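Local coordinates for protein Xyn30D (Paenibacillus barcinonensis, PDB 4QB6) that probably hydrolyses the xylan backbone as a family 30 xylanase, the part given here being its calcium-binding CBM35 module, which binds glucuronic acid-bearing xylan fragments, at residues D105-G110 with R145-G150; V91-A96 with E117-T122. All coordinates share one frame; numbering follows the deposited sequence.

Overall arrangement
After the strands 38-41 to 72-83 the chain enters strand 87-96, whose residues 91-96 belong to the four-stranded sheet. A short connection leads to strand 102-108, in the five-stranded sheet, and a turn then leads to strand 111-119. Contact 2 closes this excursion by bringing residues 117-122 back against 91-96. Contact 1 pairs residues 105-110, inside that loop, with residues 145-150, reached only after the chain has left it, so the two contacts cross rather than nest. Contact 1 is pairing within one sheet, while contact 2 ties the four-stranded sheet to edge strand 111-119 of the five-stranded one and the loop after it. They meet in the core, where Phe93 CZ lies 3.9 Å from Ile106 CD1.

Contact 1: residues D105-G110 with R145-G150; sequences DIYVNG and RIVTTG
The ring of Tyr107 is overlaid on one face by the guanidinium of Arg145, whose NH2 sits over the ring centre in the conformer described, one of two. This is a cation-pi contact with CZ of Arg145 4.3 Å from the centroid of the Tyr107 ring, the two planes being 41° apart. Arg145 starts out extended and bends at chi3 (60°), which folds its end back over the ring. Val147 CG2 lies 3.7 Å from Tyr107 CE1 and against one face of the Arg145 guanidinium, offset toward its rim. An alanine in place of Tyr107 would probably deprive the arginine in this conformer of its pi partner, leaving its end freer to turn and Val147 less covered. The strands run antiparallel. Asp105 and Val147 exchange two backbone hydrogen bonds, as do Tyr107 and Arg145; the Tyr107 N to Arg145 O bond, 2.8 Å, is nearly straight at 175°. On the sheet face opposite Tyr107, CG1 of Ile106 lies 4.1 Å from CG2 of Ile146. The methyl CG2 of Thr149 presses against the carboxylate of Asp105, which is held by Lys112 and by the backbone N of Asn116. In the five-stranded antiparallel sheet, strand 111-119 flanks Asp105-Val108 and strand 72-83 flanks the Arg145 strand, while Phe68 of strand 65-68 packs on Ile146.

Contact 2: residues V91-A96 with E117-T122; sequences VKFRYA and EPFTET
Phe119 turns its ring edge toward the faces of two aromatic rings, Phe93 and Tyr95, in two T-shaped stacks. Its CE2-CZ side meets Phe93, CZ standing over the centre of that ring, with planes at 77° and centroids 5.2 Å apart. Its CD2 stands over the centre of the Tyr95 ring, 3.9 Å from Tyr95 CD1, at 85°. Tyr95 has CG between its backbone N and carbonyl carbon (chi1 75°), which lifts its ring across the Phe119 edge. This aromatic cluster lies between the sheets of the beta-sandwich of this CBM35 module, with Met156 of strand 155-163 and Leu104 of strand 102-108 also packing on Phe119. At its far end Tyr95 OH donates to the carbonyl O of Thr120, 2.7 Å away, the hydroxyl standing somewhat off the carbonyl plane. A water that accepts from Thr120 N donates to the same hydroxyl, 3.2 Å from OH of Tyr95. Thr122 slides past Tyr95 in the opposite direction, its CG2 3.7 Å from Tyr95 CE2, while its OG1, near Ala96 CA, is hydrogen-bonded to Leu97 N and Thr127 O. Arg102 and Asn155, both of the glucuronate pocket, lie close to Phe119 and Ala96 respectively.

Contact 1: residues D105-G110 with R145-G150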
loop_
_atom_site.group_PDB
_atom_site.type_symbol
_atom_site.label_atom_id
_atom_site.label_comp_id
_atom_site.label_asym_id
_atom_site.label_seq_id
_atom_site.Cartn_x
_atom_site.Cartn_y
_atom_site.Cartn_z
ATOM N N ASP A 105 -0.444 -2.586 9.461
ATOM C CA ASP A 105 0.954 -2.483 9.893
ATOM C C ASP A 105 1.797 -2.258 8.654
ATOM O O ASP A 105 1.536 -2.824 7.599
ATOM C CB ASP A 105 1.400 -3.773 10.595
ATOM C CG ASP A 105 0.960 -3.897 12.032
ATOM O OD1 ASP A 105 0.489 -2.940 12.650
ATOM O OD2 ASP A 105 1.164 -5.031 12.550
ATOM N N ILE A 106 2.839 -1.456 8.787
ATOM C CA ILE A 106 3.729 -1.114 7.673
ATOM C C ILE A 106 5.157 -1.434 8.060
ATOM O O ILE A 106 5.645 -0.981 9.109
ATOM C CB ILE A 106 3.552 0.360 7.249
ATOM C CG1 ILE A 106 2.036 0.599 7.003
ATOM C CG2 ILE A 106 4.454 0.696 6.070
ATOM C CD1 ILE A 106 1.621 1.758 6.159
ATOM N N TYR A 107 5.811 -2.239 7.233
ATOM C CA TYR A 107 7.183 -2.701 7.404
ATOM C C TYR A 107 8.016 -2.124 6.292
ATOM O O TYR A 107 7.566 -2.034 5.160
ATOM C CB TYR A 107 7.251 -4.231 7.315
ATOM C CG TYR A 107 6.522 -5.015 8.388
ATOM C CD1 TYR A 107 5.127 -5.109 8.398
ATOM C CD2 TYR A 107 7.226 -5.695 9.369
ATOM C CE1 TYR A 107 4.459 -5.840 9.375
ATOM C CE2 TYR A 107 6.557 -6.419 10.343
ATOM C CZ TYR A 107 5.179 -6.465 10.322
ATOM O OH TYR A 107 4.490 -7.209 11.280
ATOM N N VAL A 108 9.218 -1.682 6.645
ATOM C CA VAL A 108 10.199 -1.245 5.675
ATOM C C VAL A 108 11.468 -2.064 5.890
ATOM O O VAL A 108 11.984 -2.167 7.016
ATOM C CB VAL A 108 10.497 0.260 5.772
ATOM C CG1 VAL A 108 11.718 0.643 4.934
ATOM C CG2 VAL A 108 9.264 1.067 5.381
ATOM N N ASN A 109 11.927 -2.727 4.830
ATOM C CA ASN A 109 13.125 -3.585 4.906
ATOM C C ASN A 109 13.032 -4.597 6.036
ATOM O O ASN A 109 14.027 -4.880 6.749
ATOM C CB ASN A 109 14.413 -2.737 4.992
ATOM C CG ASN A 109 14.599 -1.848 3.780
ATOM O OD1 ASN A 109 14.917 -0.626 3.857
ATOM N ND2 ASN A 109 14.369 -2.417 2.661
ATOM N N GLY A 110 11.841 -5.161 6.228
ATOM C CA GLY A 110 11.630 -6.228 7.190
ATOM C C GLY A 110 11.348 -5.814 8.605
ATOM O O GLY A 110 11.120 -6.689 9.455
ATOM N N ARG A 145 6.235 -3.672 3.120
ATOM C CA ARG A 145 5.109 -4.574 3.238
ATOM C C ARG A 145 4.022 -3.905 4.080
ATOM O O ARG A 145 4.284 -3.153 5.034
ATOM C CB ARG A 145 5.530 -5.922 3.848
ATOM C CG ARG A 145 4.402 -6.940 3.840
ATOM C CD ARG A 145 4.900 -8.321 4.138
ATOM N NE ARG A 145 5.499 -8.232 5.439
ATOM C CZ ARG A 145 5.153 -8.904 6.529
ATOM N NH1 ARG A 145 4.172 -9.792 6.510
ATOM N NH2 ARG A 145 5.834 -8.682 7.641
ATOM N N ILE A 146 2.787 -4.141 3.677
ATOM C CA ILE A 146 1.612 -3.681 4.429
ATOM C C ILE A 146 0.727 -4.878 4.749
ATOM O O ILE A 146 0.528 -5.738 3.893
ATOM C CB ILE A 146 0.898 -2.575 3.665
ATOM C CG1 ILE A 146 0.248 -3.039 2.353
ATOM C CG2 ILE A 146 1.864 -1.441 3.402
ATOM C CD1 ILE A 146 -0.427 -1.922 1.593
ATOM N N VAL A 147 0.238 -4.919 5.983
ATOM C CA VAL A 147 -0.345 -6.139 6.537
ATOM C C VAL A 147 -1.601 -5.797 7.302
ATOM O O VAL A 147 -1.610 -4.885 8.126
ATOM C CB VAL A 147 0.651 -6.844 7.469
ATOM C CG1 VAL A 147 0.141 -8.233 7.823
ATOM C CG2 VAL A 147 2.036 -6.980 6.844
ATOM N N THR A 148 -2.665 -6.582 7.110
ATOM C CA THR A 148 -3.882 -6.409 7.896
ATOM C C THR A 148 -3.672 -6.946 9.323
ATOM O O THR A 148 -2.823 -7.801 9.549
ATOM C CB THR A 148 -5.108 -7.037 7.205
ATOM O OG1 THR A 148 -4.960 -8.454 7.181
ATOM C CG2 THR A 148 -5.303 -6.507 5.836
ATOM N N THR A 149 -4.421 -6.366 10.260
ATOM C CA THR A 149 -4.175 -6.545 11.694
ATOM C C THR A 149 -5.451 -6.763 12.473
ATOM O O THR A 149 -5.432 -6.713 13.706
ATOM C CB THR A 149 -3.464 -5.304 12.280
ATOM O OG1 THR A 149 -4.322 -4.192 12.161
ATOM C CG2 THR A 149 -2.124 -5.001 11.575
ATOM N N GLY A 150 -6.574 -6.952 11.806
ATOM C CA GLY A 150 -7.844 -7.210 12.480
ATOM C C GLY A 150 -9.025 -6.510 11.886
ATOM O O GLY A 150 -10.164 -6.862 12.193
#

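Contact 2: residues V91-A96 with E117-T122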
loop_
_atom_site.group_PDB
_atom_site.type_symbol
_atom_site.label_atom_id
_atom_site.label_comp_id
_atom_site.label_asym_id
_atom_site.label_seq_id
_atom_site.Cartn_x
_atom_site.Cartn_y
_atom_site.Cartn_z
ATOM N N VAL A 91 5.337 8.226 0.989
ATOM C CA VAL A 91 4.740 7.071 0.347
ATOM C C VAL A 91 3.253 7.327 0.262
ATOM O O VAL A 91 2.583 7.442 1.303
ATOM C CB VAL A 91 5.049 5.754 1.087
ATOM C CG1 VAL A 91 4.377 4.595 0.395
ATOM C CG2 VAL A 91 6.559 5.538 1.188
ATOM N N LYS A 92 2.752 7.473 -0.942
ATOM C CA LYS A 92 1.372 7.835 -1.203
ATOM C C LYS A 92 0.627 6.649 -1.745
ATOM O O LYS A 92 0.916 6.165 -2.839
ATOM C CB LYS A 92 1.322 9.022 -2.160
ATOM C CG LYS A 92 -0.098 9.461 -2.516
ATOM C CD LYS A 92 -0.108 10.735 -3.352
ATOM C CE LYS A 92 0.562 10.574 -4.683
ATOM N NZ LYS A 92 0.542 11.881 -5.413
ATOM N N PHE A 93 -0.322 6.137 -0.980
ATOM C CA PHE A 93 -1.154 5.009 -1.346
ATOM C C PHE A 93 -2.374 5.495 -2.080
ATOM O O PHE A 93 -3.027 6.432 -1.596
ATOM C CB PHE A 93 -1.651 4.280 -0.081
ATOM C CG PHE A 93 -0.558 3.727 0.783
ATOM C CD1 PHE A 93 0.023 4.495 1.779
ATOM C CD2 PHE A 93 -0.090 2.436 0.599
ATOM C CE1 PHE A 93 1.013 3.970 2.569
ATOM C CE2 PHE A 93 0.925 1.938 1.386
ATOM C CZ PHE A 93 1.476 2.716 2.365
ATOM N N ARG A 94 -2.715 4.903 -3.205
ATOM C CA ARG A 94 -3.989 5.148 -3.893
ATOM C C ARG A 94 -4.847 3.938 -3.611
ATOM O O ARG A 94 -4.451 2.798 -3.919
ATOM C CB ARG A 94 -3.803 5.365 -5.384
ATOM C CG ARG A 94 -5.100 5.779 -6.092
ATOM C CD ARG A 94 -4.817 6.265 -7.501
ATOM N NE ARG A 94 -5.994 6.871 -8.161
ATOM C CZ ARG A 94 -6.793 6.239 -8.986
ATOM N NH1 ARG A 94 -6.644 4.963 -9.232
ATOM N NH2 ARG A 94 -7.809 6.879 -9.571
ATOM N N TYR A 95 -6.017 4.158 -3.012
ATOM C CA TYR A 95 -6.832 3.075 -2.453
ATOM C C TYR A 95 -8.292 3.414 -2.462
ATOM O O TYR A 95 -8.651 4.593 -2.570
ATOM C CB TYR A 95 -6.379 2.764 -1.000
ATOM C CG TYR A 95 -6.816 3.802 0.008
ATOM C CD1 TYR A 95 -6.100 4.980 0.210
ATOM C CD2 TYR A 95 -7.969 3.623 0.756
ATOM C CE1 TYR A 95 -6.532 5.929 1.113
ATOM C CE2 TYR A 95 -8.392 4.565 1.664
ATOM C CZ TYR A 95 -7.686 5.718 1.820
ATOM O OH TYR A 95 -8.095 6.683 2.746
ATOM N N ALA A 96 -9.140 2.409 -2.293
ATOM C CA ALA A 96 -10.578 2.626 -2.182
ATOM C C ALA A 96 -11.068 1.910 -0.964
ATOM O O ALA A 96 -10.593 0.821 -0.621
ATOM C CB ALA A 96 -11.284 2.144 -3.436
ATOM N N GLU A 117 -1.676 1.640 11.189
ATOM C CA GLU A 117 -1.837 2.916 10.504
ATOM C C GLU A 117 -3.227 2.969 9.866
ATOM O O GLU A 117 -3.568 2.083 9.084
ATOM C CB GLU A 117 -0.751 3.027 9.452
ATOM C CG GLU A 117 -0.765 4.349 8.699
ATOM C CD GLU A 117 -0.395 5.551 9.550
ATOM O OE1 GLU A 117 0.233 5.380 10.634
ATOM O OE2 GLU A 117 -0.728 6.683 9.139
ATOM N N PRO A 118 -3.985 4.047 10.112
ATOM C CA PRO A 118 -5.356 4.116 9.640
ATOM C C PRO A 118 -5.454 4.470 8.181
ATOM O O PRO A 118 -4.732 5.357 7.712
ATOM C CB PRO A 118 -5.946 5.267 10.457
ATOM C CG PRO A 118 -4.777 6.121 10.840
ATOM C CD PRO A 118 -3.616 5.208 10.953
ATOM N N PHE A 119 -6.377 3.804 7.489
ATOM C CA PHE A 119 -6.834 4.204 6.156
ATOM C C PHE A 119 -8.319 4.495 6.322
ATOM O O PHE A 119 -9.113 3.609 6.611
ATOM C CB PHE A 119 -6.614 3.069 5.152
ATOM C CG PHE A 119 -5.181 2.903 4.754
ATOM C CD1 PHE A 119 -4.231 2.417 5.656
ATOM C CD2 PHE A 119 -4.747 3.272 3.471
ATOM C CE1 PHE A 119 -2.897 2.304 5.289
ATOM C CE2 PHE A 119 -3.430 3.136 3.128
ATOM C CZ PHE A 119 -2.520 2.663 4.015
ATOM N N THR A 120 -8.694 5.748 6.081
ATOM C CA THR A 120 -10.049 6.195 6.277
ATOM C C THR A 120 -10.878 6.016 5.019
ATOM O O THR A 120 -10.353 5.891 3.895
ATOM C CB THR A 120 -10.103 7.636 6.786
ATOM O OG1 THR A 120 -9.515 8.494 5.813
ATOM C CG2 THR A 120 -9.430 7.772 8.098
ATOM N N GLU A 121 -12.194 5.952 5.166
ATOM C CA GLU A 121 -13.020 5.612 4.017
ATOM C C GLU A 121 -12.886 6.655 2.907
ATOM O O GLU A 121 -12.531 7.819 3.118
ATOM C CB GLU A 121 -14.497 5.417 4.400
ATOM C CG GLU A 121 -15.177 6.686 4.903
ATOM C CD GLU A 121 -16.632 6.470 5.287
ATOM O OE1 GLU A 121 -16.902 5.716 6.248
ATOM O OE2 GLU A 121 -17.503 7.094 4.653
ATOM N N THR A 122 -13.167 6.182 1.704
ATOM C CA THR A 122 -13.283 7.032 0.528
ATOM C C THR A 122 -14.750 7.178 0.127
ATOM O O THR A 122 -15.041 8.054 -0.693
ATOM C CB THR A 122 -12.459 6.472 -0.645
ATOM O OG1 THR A 122 -13.028 5.237 -1.072
ATOM C CG2 THR A 122 -11.000 6.342 -0.300
HETATM O O HOH W 1 -6.736 7.813 5.356
#